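Local coordinates for Hydrogenase/urease nickel incorporation protein HypB (Helicobacter pylori, PDB 4LPS) that is a G3E-family GTPase that binds nickel and is required for inserting nickel into the metal centre of [NiFe] hydrogenase and for urease maturation, at residues Y47-M52 with S129-I134; A151-L156 with C175-I180; E161-V166 with N191-Q196. All coordinates share one frame; numbering follows the deposited sequence.

Contact 1 (Y47-M52 with S129-I134); sequences YVLNFM and SDFLII
Tyr-47 and Phe-131 lead a pair of parallel strands, their side chains lying next to each other and pointing the same way. At the base of Tyr-47, CB rests 3.6 Å from Asp-130 O. With CG anti to the backbone N (chi1 -161°), the ring swings alongside its neighbour, and Tyr-47 CD2 comes 3.7 Å from Phe-131 CE2, the two ring planes being steeply inclined at 84°. The chain ends in OH, hydrogen-bonded to Tyr-236 O near the C-terminus. Further along this face, Leu-49 CD1 leans on Phe-131 CD2, and Ile-133 CG2 touches the edge of the Phe-51 ring, 3.6 Å from CD2; helix 218-234 covers the Tyr-47, Leu-49 and Phe-51 side. On the reverse face Val-48 CG1 meets Ile-134 CD1 at 4.0 Å.

Five main-chain bonds join the strands. Leu-49 is gripped twice, its N donating to Leu-132 O and its O receiving Ile-134 N at 2.7 Å. The bond from Leu-132 N to Tyr-47 O is the most bent of the five; Phe-51 N closes the series on Ile-134 O at 2.8 Å.

Asn-50 is the polar exception on the Val-48 face. Its ND2 donates to Asn-153 OD1 and its OD1 accepts from Asn-136 ND2, so the buried amide is satisfied at both ends. Apolar chains on both faces and five main-chain bonds thus fix two central strands of the P-loop fold, one running on toward the GDP-binding residues Gly-56 to Thr-61, where the P-loop passes into helix 59-66, the other ending at Glu-135, a magnesium-site residue.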
loop_
_atom_site.group_PDB
_atom_site.type_symbol
_atom_site.label_atom_id
_atom_site.label_comp_id
_atom_site.label_asym_id
_atom_site.label_seq_id
_atom_site.Cartn_x
_atom_site.Cartn_y
_atom_site.Cartn_z
ATOM N N TYR A 47 -5.335 -3.484 11.370
ATOM C CA TYR A 47 -5.682 -2.452 10.402
ATOM C C TYR A 47 -4.880 -2.715 9.135
ATOM O O TYR A 47 -3.651 -2.648 9.143
ATOM C CB TYR A 47 -5.403 -1.051 10.949
ATOM C CG TYR A 47 -6.135 0.047 10.207
ATOM C CD1 TYR A 47 -7.490 0.262 10.417
ATOM C CD2 TYR A 47 -5.475 0.864 9.298
ATOM C CE1 TYR A 47 -8.169 1.260 9.745
ATOM C CE2 TYR A 47 -6.149 1.865 8.617
ATOM C CZ TYR A 47 -7.494 2.056 8.846
ATOM O OH TYR A 47 -8.169 3.051 8.173
ATOM N N VAL A 48 -5.576 -3.039 8.053
ATOM C CA VAL A 48 -4.916 -3.549 6.859
ATOM C C VAL A 48 -4.789 -2.501 5.755
ATOM O O VAL A 48 -5.764 -1.844 5.383
ATOM C CB VAL A 48 -5.657 -4.782 6.314
ATOM C CG1 VAL A 48 -4.958 -5.334 5.088
ATOM C CG2 VAL A 48 -5.740 -5.842 7.395
ATOM N N LEU A 49 -3.568 -2.350 5.246
ATOM C CA LEU A 49 -3.276 -1.389 4.186
ATOM C C LEU A 49 -2.837 -2.110 2.918
ATOM O O LEU A 49 -2.085 -3.088 2.975
ATOM C CB LEU A 49 -2.194 -0.398 4.630
ATOM C CG LEU A 49 -2.392 0.289 5.983
ATOM C CD1 LEU A 49 -1.180 1.127 6.346
ATOM C CD2 LEU A 49 -3.641 1.154 5.957
ATOM N N ASN A 50 -3.342 -1.640 1.781
ATOM C CA ASN A 50 -2.978 -2.189 0.481
ATOM C C ASN A 50 -2.289 -1.129 -0.373
ATOM O O ASN A 50 -2.929 -0.184 -0.841
ATOM C CB ASN A 50 -4.223 -2.735 -0.227
ATOM C CG ASN A 50 -3.951 -3.156 -1.655
ATOM O OD1 ASN A 50 -2.878 -3.667 -1.972
ATOM N ND2 ASN A 50 -4.932 -2.946 -2.527
ATOM N N PHE A 51 -0.980 -1.278 -0.560
ATOM C CA PHE A 51 -0.203 -0.303 -1.322
ATOM C C PHE A 51 -0.039 -0.719 -2.780
ATOM O O PHE A 51 0.455 -1.807 -3.077
ATOM C CB PHE A 51 1.166 -0.091 -0.677
ATOM C CG PHE A 51 1.120 0.742 0.569
ATOM C CD1 PHE A 51 1.102 2.129 0.494
ATOM C CD2 PHE A 51 1.091 0.141 1.819
ATOM C CE1 PHE A 51 1.056 2.902 1.647
ATOM C CE2 PHE A 51 1.047 0.906 2.975
ATOM C CZ PHE A 51 1.031 2.287 2.890
ATOM N N MET A 52 -0.453 0.164 -3.683
ATOM C CA MET A 52 -0.376 -0.097 -5.111
ATOM C C MET A 52 0.397 1.004 -5.821
ATOM O O MET A 52 0.327 2.169 -5.431
ATOM C CB MET A 52 -1.785 -0.228 -5.685
ATOM C CG MET A 52 -2.503 -1.491 -5.234
ATOM S SD MET A 52 -4.247 -1.478 -5.674
ATOM C CE MET A 52 -4.810 -0.069 -4.718
ATOM N N SER A 129 1.242 -7.067 15.893
ATOM C CA SER A 129 1.063 -6.010 14.900
ATOM C C SER A 129 -0.265 -5.270 15.038
ATOM O O SER A 129 -1.305 -5.877 15.307
ATOM C CB SER A 129 1.175 -6.590 13.485
ATOM O OG SER A 129 2.433 -7.211 13.277
ATOM N N ASP A 130 -0.213 -3.953 14.855
ATOM C CA ASP A 130 -1.414 -3.136 14.735
ATOM C C ASP A 130 -1.825 -3.027 13.276
ATOM O O ASP A 130 -2.990 -2.791 12.955
ATOM C CB ASP A 130 -1.184 -1.742 15.324
ATOM C CG ASP A 130 -1.005 -1.770 16.824
ATOM O OD1 ASP A 130 -1.653 -2.609 17.480
ATOM O OD2 ASP A 130 -0.214 -0.956 17.347
ATOM N N PHE A 131 -0.851 -3.209 12.394
ATOM C CA PHE A 131 -1.078 -3.074 10.966
ATOM C C PHE A 131 -0.607 -4.316 10.224
ATOM O O PHE A 131 0.437 -4.884 10.543
ATOM C CB PHE A 131 -0.354 -1.844 10.407
ATOM C CG PHE A 131 -0.822 -0.535 10.985
ATOM C CD1 PHE A 131 -0.328 -0.075 12.197
ATOM C CD2 PHE A 131 -1.744 0.243 10.302
ATOM C CE1 PHE A 131 -0.756 1.137 12.721
ATOM C CE2 PHE A 131 -2.175 1.455 10.820
ATOM C CZ PHE A 131 -1.681 1.901 12.029
ATOM N N LEU A 132 -1.391 -4.738 9.240
ATOM C CA LEU A 132 -0.920 -5.712 8.268
ATOM C C LEU A 132 -0.852 -4.999 6.935
ATOM O O LEU A 132 -1.856 -4.483 6.442
ATOM C CB LEU A 132 -1.839 -6.937 8.198
ATOM C CG LEU A 132 -1.574 -7.891 7.027
ATOM C CD1 LEU A 132 -0.289 -8.674 7.236
ATOM C CD2 LEU A 132 -2.741 -8.845 6.829
ATOM N N ILE A 133 0.339 -4.967 6.353
ATOM C CA ILE A 133 0.557 -4.191 5.147
ATOM C C ILE A 133 0.762 -5.090 3.937
ATOM O O ILE A 133 1.639 -5.957 3.925
ATOM C CB ILE A 133 1.765 -3.242 5.310
ATOM C CG1 ILE A 133 1.475 -2.216 6.413
ATOM C CG2 ILE A 133 2.087 -2.541 3.998
ATOM C CD1 ILE A 133 2.538 -1.138 6.577
ATOM N N ILE A 134 -0.078 -4.887 2.932
ATOM C CA ILE A 134 0.030 -5.599 1.670
ATOM C C ILE A 134 0.741 -4.726 0.644
ATOM O O ILE A 134 0.245 -3.653 0.287
ATOM C CB ILE A 134 -1.363 -6.008 1.136
ATOM C CG1 ILE A 134 -2.072 -6.916 2.145
ATOM C CG2 ILE A 134 -1.249 -6.699 -0.214
ATOM C CD1 ILE A 134 -3.542 -7.132 1.850
#

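Contact 2 (A151-L156 with C175-I180); sequences AMNIVL and CADAVI
The Asn-153 amide and the Asp-177 carboxylate are the two flat groups here, turned only 27° from one another and bridged by a water rather than bonded directly. At the edge of the carboxylate, the lone pair of Asp-177 OD2 that faces away from OD1 receives Asn-153 N at 2.8 Å in a nearly straight bond (175°). Met-152 lies against the other end of the acid: its chain, bent at chi3, brings CE 3.8 Å from Asp-177 CB. Asn-153 ND2 donates to the water, which also sits 2.8 Å from Cys-175 O and 2.6 Å from Asp-177 OD2. The far atoms are held from outside: Asn-153 OD1 by Asn-50 ND2, and Asp-177 OD1 by Tyr-236 OH, with a weak bond from Ser-238 OG.

Backbone pairing follows. Asp-177 N donates to Asn-153 O, closing a two-way exchange between these residues, while the buried Ala-178 N is left without a partner. Val-155 then takes over, its N reaching Ala-178 O at 3.2 Å and its O accepting Ile-180 N at 2.8 Å, in ordinary parallel pairing.

Apolar side chains fill both faces. Ile-154 CG2 meets Ile-180 CD1 at 3.8 Å on the side covered by Phe-224 of helix 218-234; Leu-156 runs alongside Ile-180. On the other face Val-155 CG2 touches Ala-176 CB at 3.8 Å, where Val-155 also touches Phe-173 of helix 170-174. These two strands are joined by a beta-alpha-beta crossover through helices 165-168 and 170-174. At its entry to the second strand an acidic side chain does the work of a strand carbonyl, and the Asn-153 N-H and the Tyr-236 hydroxyl beside the buried carboxylate would probably favour its charged form.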
loop_
_atom_site.group_PDB
_atom_site.type_symbol
_atom_site.label_atom_id
_atom_site.label_comp_id
_atom_site.label_asym_id
_atom_site.label_seq_id
_atom_site.Cartn_x
_atom_site.Cartn_y
_atom_site.Cartn_z
ATOM N N ALA A 151 -8.523 -1.979 4.814
ATOM C CA ALA A 151 -9.141 -0.783 5.379
ATOM C C ALA A 151 -8.817 0.430 4.513
ATOM O O ALA A 151 -9.655 1.311 4.312
ATOM C CB ALA A 151 -8.674 -0.565 6.808
ATOM N N MET A 152 -7.590 0.467 4.005
ATOM C CA MET A 152 -7.175 1.531 3.101
ATOM C C MET A 152 -6.412 0.972 1.914
ATOM O O MET A 152 -5.582 0.069 2.051
ATOM C CB MET A 152 -6.304 2.572 3.815
ATOM C CG MET A 152 -6.931 3.231 5.032
ATOM S SD MET A 152 -5.922 4.603 5.641
ATOM C CE MET A 152 -6.312 5.860 4.423
ATOM N N ASN A 153 -6.714 1.524 0.747
ATOM C CA ASN A 153 -5.946 1.258 -0.454
ATOM C C ASN A 153 -5.217 2.534 -0.843
ATOM O O ASN A 153 -5.838 3.552 -1.148
ATOM C CB ASN A 153 -6.856 0.769 -1.580
ATOM C CG ASN A 153 -7.681 -0.434 -1.175
ATOM O OD1 ASN A 153 -7.201 -1.569 -1.201
ATOM N ND2 ASN A 153 -8.927 -0.192 -0.787
ATOM N N ILE A 154 -3.893 2.481 -0.803
ATOM C CA ILE A 154 -3.082 3.672 -1.004
ATOM C C ILE A 154 -2.187 3.528 -2.231
ATOM O O ILE A 154 -1.516 2.509 -2.413
ATOM C CB ILE A 154 -2.241 3.969 0.248
ATOM C CG1 ILE A 154 -3.174 4.205 1.441
ATOM C CG2 ILE A 154 -1.345 5.178 0.018
ATOM C CD1 ILE A 154 -2.487 4.184 2.795
ATOM N N VAL A 155 -2.203 4.554 -3.078
ATOM C CA VAL A 155 -1.481 4.527 -4.343
ATOM C C VAL A 155 -0.288 5.485 -4.353
ATOM O O VAL A 155 -0.421 6.661 -4.012
ATOM C CB VAL A 155 -2.415 4.879 -5.520
ATOM C CG1 VAL A 155 -1.654 4.840 -6.832
ATOM C CG2 VAL A 155 -3.594 3.914 -5.566
ATOM N N LEU A 156 0.878 4.972 -4.735
ATOM C CA LEU A 156 2.054 5.814 -4.923
ATOM C C LEU A 156 2.194 6.226 -6.379
ATOM O O LEU A 156 2.048 5.407 -7.287
ATOM C CB LEU A 156 3.335 5.105 -4.468
ATOM C CG LEU A 156 3.642 4.965 -2.975
ATOM C CD1 LEU A 156 2.741 3.945 -2.289
ATOM C CD2 LEU A 156 5.105 4.593 -2.785
ATOM N N CYS A 175 -9.621 4.366 -6.719
ATOM C CA CYS A 175 -9.772 3.436 -5.602
ATOM C C CYS A 175 -8.908 3.836 -4.407
ATOM O O CYS A 175 -8.950 3.192 -3.357
ATOM C CB CYS A 175 -9.437 2.007 -6.037
ATOM S SG CYS A 175 -7.698 1.565 -6.024
ATOM N N ALA A 176 -8.132 4.904 -4.570
ATOM C CA ALA A 176 -7.236 5.371 -3.517
ATOM C C ALA A 176 -7.985 6.088 -2.395
ATOM O O ALA A 176 -8.802 6.976 -2.646
ATOM C CB ALA A 176 -6.175 6.289 -4.100
ATOM N N ASP A 177 -7.693 5.696 -1.160
ATOM C CA ASP A 177 -8.113 6.450 0.013
ATOM C C ASP A 177 -7.075 7.519 0.321
ATOM O O ASP A 177 -7.310 8.420 1.124
ATOM C CB ASP A 177 -8.305 5.526 1.215
ATOM C CG ASP A 177 -9.329 4.448 0.958
ATOM O OD1 ASP A 177 -10.534 4.773 0.950
ATOM O OD2 ASP A 177 -8.933 3.283 0.753
ATOM N N ALA A 178 -5.920 7.393 -0.323
ATOM C CA ALA A 178 -4.847 8.369 -0.212
ATOM C C ALA A 178 -3.871 8.182 -1.363
ATOM O O ALA A 178 -3.652 7.062 -1.828
ATOM C CB ALA A 178 -4.128 8.234 1.126
ATOM N N VAL A 179 -3.287 9.281 -1.819
ATOM C CA VAL A 179 -2.276 9.219 -2.861
ATOM C C VAL A 179 -0.970 9.769 -2.312
ATOM O O VAL A 179 -0.944 10.824 -1.671
ATOM C CB VAL A 179 -2.694 10.008 -4.127
ATOM C CG1 VAL A 179 -1.615 9.918 -5.201
ATOM C CG2 VAL A 179 -4.009 9.488 -4.668
ATOM N N ILE A 180 0.113 9.042 -2.549
ATOM C CA ILE A 180 1.437 9.505 -2.166
ATOM C C ILE A 180 2.248 9.881 -3.397
ATOM O O ILE A 180 2.487 9.043 -4.265
ATOM C CB ILE A 180 2.200 8.428 -1.368
ATOM C CG1 ILE A 180 1.467 8.111 -0.062
ATOM C CG2 ILE A 180 3.630 8.871 -1.094
ATOM C CD1 ILE A 180 1.991 6.877 0.635
HETATM O O HOH W 1 -10.340 2.215 -1.153
#

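Contact 3 (E161-V166 with N191-Q196); sequences EGDDKV and NFRVSQ
Asp-163 meets Phe-192, Arg-193 and Gln-196 by three kinds of contact. The first is packing, led by a CH-pi interaction: Asp-163 CB stands over one face of the Phe-192 ring, 3.7 Å from its centroid and 15° off the normal, displaced toward the rim. The ring also reaches the turn's backbone, CE2 lying 3.4 Å from Asp-163 N. Ile-181 and Val-197 also touch Phe-192. The methylene Gln-196 CG packs 3.3 Å from Asp-163 O.

The hydrogen bond is made by the carboxylate. Asp-163 CG sits in the crowded position between backbone N and carbonyl carbon (chi1 58°), which carries OD2 to Arg-193 N, 2.8 Å away; the lone pair used is the one turned from OD1. Arg-193 is the N-cap residue of helix 194-204.

The charged contact involves the same oxygen. Arg-193 NH1 forms a salt bridge with Asp-163 OD2 at 3.2 Å, the guanidinium standing nearly perpendicular (88°) to the carboxylate, although the fine placement of the guanidinium, too close to the Gln-196 amide, is doubtful.

Within 161-166, a type I turn runs from Gly-162 to Lys-165, and Lys-165 NZ bonds Glu-161 O and, in a salt bridge, Asp-164 OD1. Glu-161 and Lys-165 line a separate GDP contact seen in this crystal, distinct from the P-loop pocket. A single aspartate therefore ties this turn to the start of helix 194-204; the Arg-193 N-H would help stabilise the ionised carboxylate, and a negative group at a helix start is probably favourable.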
loop_
_atom_site.group_PDB
_atom_site.type_symbol
_atom_site.label_atom_id
_atom_site.label_comp_id
_atom_site.label_asym_id
_atom_site.label_seq_id
_atom_site.Cartn_x
_atom_site.Cartn_y
_atom_site.Cartn_z
ATOM N N GLU A 161 7.815 9.165 -12.811
ATOM C CA GLU A 161 6.814 8.569 -13.702
ATOM C C GLU A 161 6.094 9.612 -14.555
ATOM O O GLU A 161 5.613 9.304 -15.644
ATOM C CB GLU A 161 5.775 7.773 -12.905
ATOM C CG GLU A 161 6.325 6.559 -12.172
ATOM C CD GLU A 161 5.317 5.939 -11.224
ATOM O OE1 GLU A 161 4.157 5.722 -11.638
ATOM O OE2 GLU A 161 5.685 5.672 -10.060
ATOM N N GLY A 162 6.025 10.844 -14.062
ATOM C CA GLY A 162 5.337 11.907 -14.778
ATOM C C GLY A 162 4.092 12.379 -14.048
ATOM O O GLY A 162 3.370 11.574 -13.456
ATOM N N ASP A 163 3.837 13.683 -14.100
ATOM C CA ASP A 163 2.732 14.287 -13.364
ATOM C C ASP A 163 1.392 14.130 -14.083
ATOM O O ASP A 163 0.375 14.671 -13.646
ATOM C CB ASP A 163 3.033 15.770 -13.087
ATOM C CG ASP A 163 3.283 16.579 -14.356
ATOM O OD1 ASP A 163 2.806 16.191 -15.444
ATOM O OD2 ASP A 163 3.972 17.618 -14.266
ATOM N N ASP A 164 1.405 13.389 -15.188
ATOM C CA ASP A 164 0.220 13.205 -16.018
ATOM C C ASP A 164 -0.457 11.852 -15.811
ATOM O O ASP A 164 -1.438 11.532 -16.484
ATOM C CB ASP A 164 0.594 13.363 -17.492
ATOM C CG ASP A 164 1.517 12.260 -17.981
ATOM O OD1 ASP A 164 2.379 11.805 -17.200
ATOM O OD2 ASP A 164 1.383 11.842 -19.147
ATOM N N LYS A 165 0.049 11.061 -14.873
ATOM C CA LYS A 165 -0.331 9.655 -14.814
ATOM C C LYS A 165 -1.710 9.421 -14.207
ATOM O O LYS A 165 -2.318 8.371 -14.433
ATOM C CB LYS A 165 0.722 8.864 -14.042
ATOM C CG LYS A 165 2.042 8.730 -14.793
ATOM C CD LYS A 165 1.858 7.867 -16.033
ATOM C CE LYS A 165 3.145 7.757 -16.830
ATOM N NZ LYS A 165 3.480 9.030 -17.531
ATOM N N VAL A 166 -2.203 10.389 -13.436
ATOM C CA VAL A 166 -3.457 10.201 -12.712
ATOM C C VAL A 166 -4.607 9.961 -13.689
ATOM O O VAL A 166 -5.364 9.002 -13.545
ATOM C CB VAL A 166 -3.792 11.408 -11.809
ATOM C CG1 VAL A 166 -5.198 11.283 -11.243
ATOM C CG2 VAL A 166 -2.786 11.521 -10.678
ATOM N N ASN A 191 10.977 18.660 -13.473
ATOM C CA ASN A 191 9.995 19.706 -13.752
ATOM C C ASN A 191 8.581 19.182 -13.485
ATOM O O ASN A 191 7.641 19.447 -14.239
ATOM C CB ASN A 191 10.130 20.211 -15.194
ATOM C CG ASN A 191 11.557 20.620 -15.540
ATOM O OD1 ASN A 191 12.057 21.647 -15.074
ATOM N ND2 ASN A 191 12.217 19.813 -16.364
ATOM N N PHE A 192 8.458 18.424 -12.400
ATOM C CA PHE A 192 7.224 17.744 -12.030
ATOM C C PHE A 192 6.247 18.760 -11.460
ATOM O O PHE A 192 6.617 19.564 -10.603
ATOM C CB PHE A 192 7.533 16.643 -11.009
ATOM C CG PHE A 192 6.356 15.788 -10.632
ATOM C CD1 PHE A 192 5.493 16.171 -9.610
ATOM C CD2 PHE A 192 6.142 14.572 -11.263
ATOM C CE1 PHE A 192 4.420 15.369 -9.251
ATOM C CE2 PHE A 192 5.077 13.763 -10.905
ATOM C CZ PHE A 192 4.213 14.164 -9.899
ATOM N N ARG A 193 5.007 18.730 -11.938
ATOM C CA ARG A 193 3.997 19.670 -11.467
ATOM C C ARG A 193 3.005 19.011 -10.513
ATOM O O ARG A 193 2.069 18.328 -10.935
ATOM C CB ARG A 193 3.284 20.312 -12.665
ATOM C CG ARG A 193 4.152 21.364 -13.358
ATOM C CD ARG A 193 3.781 21.645 -14.813
ATOM N NE ARG A 193 2.346 21.628 -15.074
ATOM C CZ ARG A 193 1.724 20.646 -15.720
ATOM N NH1 ARG A 193 2.414 19.604 -16.166
ATOM N NH2 ARG A 193 0.417 20.706 -15.921
ATOM N N VAL A 194 3.256 19.204 -9.219
ATOM C CA VAL A 194 2.360 18.764 -8.151
ATOM C C VAL A 194 0.939 19.277 -8.384
ATOM O O VAL A 194 -0.038 18.594 -8.074
ATOM C CB VAL A 194 2.879 19.230 -6.771
ATOM C CG1 VAL A 194 1.868 18.939 -5.670
ATOM C CG2 VAL A 194 4.197 18.547 -6.454
ATOM N N SER A 195 0.837 20.481 -8.943
ATOM C CA SER A 195 -0.453 21.078 -9.265
ATOM C C SER A 195 -1.265 20.211 -10.225
ATOM O O SER A 195 -2.485 20.126 -10.108
ATOM C CB SER A 195 -0.259 22.473 -9.865
ATOM O OG SER A 195 0.520 22.425 -11.048
ATOM N N GLN A 196 -0.588 19.567 -11.170
ATOM C CA GLN A 196 -1.264 18.714 -12.143
ATOM C C GLN A 196 -1.906 17.508 -11.461
ATOM O O GLN A 196 -3.063 17.168 -11.725
ATOM C CB GLN A 196 -0.281 18.248 -13.216
ATOM C CG GLN A 196 -0.926 17.568 -14.417
ATOM C CD GLN A 196 -1.864 18.484 -15.180
ATOM O OE1 GLN A 196 -1.464 19.550 -15.646
ATOM N NE2 GLN A 196 -3.118 18.067 -15.319
#

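Contacts 1 and 2 are neighbouring parts of one parallel sheet, their centres about 11 Å apart. Strand 47-52 pairs on its second edge with 152-158, where Val-48 O lies 2.8 Å from Ala-151 N, so four strands run in the order 131-135, 47-52, 152-158, 178-182. Contact 3 sits beyond the C-terminal ends of the last two, joining the loop-to-helix connections that follow them; its centre is about 17 Å from that of contact 2, with nearest atoms about 5 Å apart, and 27 Å from that of contact 1. Both sheet contacts approach the nucleotide: the side chain of Phe-51 is about 8 Å and that of Leu-156 about 6 Å from bound GDP, against about 12 Å for Phe-192.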